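Local coordinates for protein tRNA (guanine(9)-N1)-methyltransferase (Schizosaccharomyces pombe, PDB 4JWF) that transfers a methyl group from S-adenosyl-L-methionine to N1 of guanine 9 in cytoplasmic tRNA, through the SPOUT-type methyltransferase domain described here, at residues S123-T128 against G159-K164. Numbering follows the deposited sequence.
Sequences SDNTIT and GIKTAK. With SAH (S-adenosyl-L-homocysteine), chain C.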
loop_
_atom_site.group_PDB
_atom_site.type_symbol
_atom_site.label_atom_id
_atom_site.label_comp_id
_atom_site.label_asym_id
_atom_site.label_seq_id
_atom_site.Cartn_x
_atom_site.Cartn_y
_atom_site.Cartn_z
ATOM N N SER A 123 -12.434 6.443 -5.527
ATOM C CA SER A 123 -12.349 7.863 -5.204
ATOM C C SER A 123 -12.739 8.757 -6.375
ATOM O O SER A 123 -12.487 8.414 -7.527
ATOM C CB SER A 123 -10.934 8.219 -4.760
ATOM O OG SER A 123 -10.883 9.546 -4.264
ATOM N N ASP A 124 -13.341 9.906 -6.069
ATOM C CA ASP A 124 -13.577 10.944 -7.083
ATOM C C ASP A 124 -12.257 11.602 -7.468
ATOM O O ASP A 124 -12.077 11.988 -8.613
ATOM C CB ASP A 124 -14.564 12.016 -6.589
ATOM C CG ASP A 124 -15.961 11.465 -6.303
ATOM O OD1 ASP A 124 -16.372 10.470 -6.945
ATOM O OD2 ASP A 124 -16.657 12.046 -5.435
ATOM N N ASN A 125 -11.340 11.713 -6.502
ATOM C CA ASN A 125 -10.016 12.305 -6.729
ATOM C C ASN A 125 -9.046 11.406 -7.474
ATOM O O ASN A 125 -9.136 10.186 -7.400
ATOM C CB ASN A 125 -9.365 12.696 -5.412
ATOM C CG ASN A 125 -10.221 13.604 -4.585
ATOM O OD1 ASN A 125 -10.783 14.576 -5.083
ATOM N ND2 ASN A 125 -10.324 13.300 -3.305
ATOM N N THR A 126 -8.108 12.020 -8.186
ATOM C CA THR A 126 -7.025 11.286 -8.816
ATOM C C THR A 126 -5.691 11.812 -8.305
ATOM O O THR A 126 -5.471 13.024 -8.220
ATOM C CB THR A 126 -7.093 11.352 -10.348
ATOM O OG1 THR A 126 -8.336 10.804 -10.789
ATOM C CG2 THR A 126 -5.980 10.541 -10.971
ATOM N N ILE A 127 -4.820 10.876 -7.948
ATOM C CA ILE A 127 -3.493 11.175 -7.453
ATOM C C ILE A 127 -2.608 11.440 -8.678
ATOM O O ILE A 127 -2.538 10.620 -9.590
ATOM C CB ILE A 127 -2.991 9.996 -6.548
ATOM C CG1 ILE A 127 -2.359 10.497 -5.238
ATOM C CG2 ILE A 127 -2.145 8.986 -7.315
ATOM C CD1 ILE A 127 -1.059 11.237 -5.387
ATOM N N THR A 128 -1.984 12.608 -8.731
ATOM C CA THR A 128 -1.082 12.921 -9.843
ATOM C C THR A 128 0.377 12.893 -9.404
ATOM O O THR A 128 1.260 12.514 -10.169
ATOM C CB THR A 128 -1.397 14.287 -10.508
ATOM O OG1 THR A 128 -1.265 15.344 -9.549
ATOM C CG2 THR A 128 -2.802 14.294 -11.094
ATOM N N GLY A 159 -13.106 11.306 7.669
ATOM C CA GLY A 159 -12.804 12.668 7.249
ATOM C C GLY A 159 -11.438 12.832 6.606
ATOM O O GLY A 159 -10.903 13.947 6.552
ATOM N N ILE A 160 -10.862 11.731 6.121
ATOM C CA ILE A 160 -9.580 11.812 5.425
ATOM C C ILE A 160 -9.751 11.676 3.916
ATOM O O ILE A 160 -10.667 11.010 3.436
ATOM C CB ILE A 160 -8.489 10.829 5.984
ATOM C CG1 ILE A 160 -8.873 9.366 5.760
ATOM C CG2 ILE A 160 -8.195 11.115 7.468
ATOM C CD1 ILE A 160 -7.849 8.374 6.279
ATOM N N LYS A 161 -8.852 12.332 3.192
ATOM C CA LYS A 161 -8.864 12.395 1.742
ATOM C C LYS A 161 -8.629 11.022 1.108
ATOM O O LYS A 161 -7.913 10.186 1.671
ATOM C CB LYS A 161 -7.753 13.355 1.305
ATOM C CG LYS A 161 -8.082 14.225 0.105
ATOM C CD LYS A 161 -6.857 15.015 -0.359
ATOM C CE LYS A 161 -6.361 16.009 0.697
ATOM N NZ LYS A 161 -5.066 16.643 0.300
ATOM N N THR A 162 -9.229 10.797 -0.059
ATOM C CA THR A 162 -8.944 9.612 -0.871
ATOM C C THR A 162 -8.506 9.999 -2.292
ATOM O O THR A 162 -8.703 11.137 -2.726
ATOM C CB THR A 162 -10.148 8.619 -0.958
ATOM O OG1 THR A 162 -11.154 9.137 -1.836
ATOM C CG2 THR A 162 -10.767 8.353 0.416
ATOM N N ALA A 163 -7.921 9.045 -3.010
ATOM C CA ALA A 163 -7.459 9.259 -4.369
ATOM C C ALA A 163 -7.245 7.922 -5.059
ATOM O O ALA A 163 -6.788 6.966 -4.445
ATOM C CB ALA A 163 -6.163 10.067 -4.376
ATOM N N LYS A 164 -7.587 7.868 -6.340
ATOM C CA LYS A 164 -7.300 6.711 -7.163
ATOM C C LYS A 164 -6.021 6.924 -7.967
ATOM O O LYS A 164 -5.567 8.056 -8.138
ATOM C CB LYS A 164 -8.488 6.380 -8.072
ATOM C CG LYS A 164 -8.921 7.488 -9.009
ATOM C CD LYS A 164 -10.266 7.168 -9.640
ATOM C CE LYS A 164 -10.704 8.257 -10.607
ATOM N NZ LYS A 164 -11.769 7.741 -11.520
HETATM N N SAH C . -12.645 -3.547 -2.389
HETATM C CA SAH C . -11.321 -3.021 -1.935
HETATM C CB SAH C . -10.278 -3.225 -3.040
HETATM C CG SAH C . -9.061 -3.979 -2.520
HETATM S SD SAH C . -7.652 -3.790 -3.578
HETATM C C SAH C . -11.481 -1.565 -1.586
HETATM O O SAH C . -12.580 -1.102 -1.278
HETATM O OXT SAH C . -10.534 -0.778 -1.596
HETATM C "C5'" SAH C . -6.408 -3.468 -2.362
HETATM C "C4'" SAH C . -6.091 -1.987 -2.073
HETATM O "O4'" SAH C . -5.229 -1.428 -3.069
HETATM C "C3'" SAH C . -7.272 -1.032 -1.959
HETATM O "O3'" SAH C . -7.716 -0.901 -0.615
HETATM C "C2'" SAH C . -6.741 0.296 -2.447
HETATM O "O2'" SAH C . -6.164 1.046 -1.380
HETATM C "C1'" SAH C . -5.588 -0.069 -3.341
HETATM N N9 SAH C . -5.961 0.088 -4.769
HETATM C C8 SAH C . -6.250 -0.902 -5.642
HETATM N N7 SAH C . -6.515 -0.408 -6.885
HETATM C C5 SAH C . -6.390 0.933 -6.803
HETATM C C6 SAH C . -6.517 2.080 -7.732
HETATM N N6 SAH C . -6.851 1.880 -9.029
HETATM N N1 SAH C . -6.296 3.326 -7.254
HETATM C C2 SAH C . -5.965 3.554 -5.964
HETATM N N3 SAH C . -5.828 2.559 -5.063
HETATM C C4 SAH C . -6.022 1.254 -5.415
#
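Lys-164 runs its aliphatic chain alongside the backbone of Ser-123 to Asn-125, while its own backbone N-H and C=O both bond to the loop, one to Asn-125 and one to Ile-127. Lys-164 N reaches Asn-125 O almost straight (174°) at 3.0 Å, from above the carbonyl plane, and Lys-164 O accepts the N-H of Ile-127 N at 2.9 Å. These two bonds make a single beta bridge of Thr-126 with Lys-164. With CG lying between the backbone N and carbonyl carbon (chi1 58°) and the chain extended beyond it, Lys-164 CD comes 3.3 Å from Ser-123 O, and Lys-164 CE passes 3.5 Å from Thr-126 OG1. The amide of Asn-125 bonds to the strand: Asn-125 ND2 donates to Thr-162 O at 2.8 Å, the acceptor lying 4° from the amide plane. The bridge ties the loop after strand 116-119 to the residue just beyond 161-163, an edge strand of the parallel sheet in this SPOUT, class IV-like fold. Lys-164 CA lies 3.5 Å from SAH N1, so the bridged residue is itself part of the pocket wall. Replacing Lys-164 with an alanine would probably leave Ser-123 O and Thr-126 OG1 without their aliphatic cover. Ser-123 OG and Thr-162 OG1 share a very short hydrogen bond, and Gln-152 NE2 also binds the threonine hydroxyl. Beside the bridge, Ile-127 CB meets Ala-163 CB at 3.8 Å.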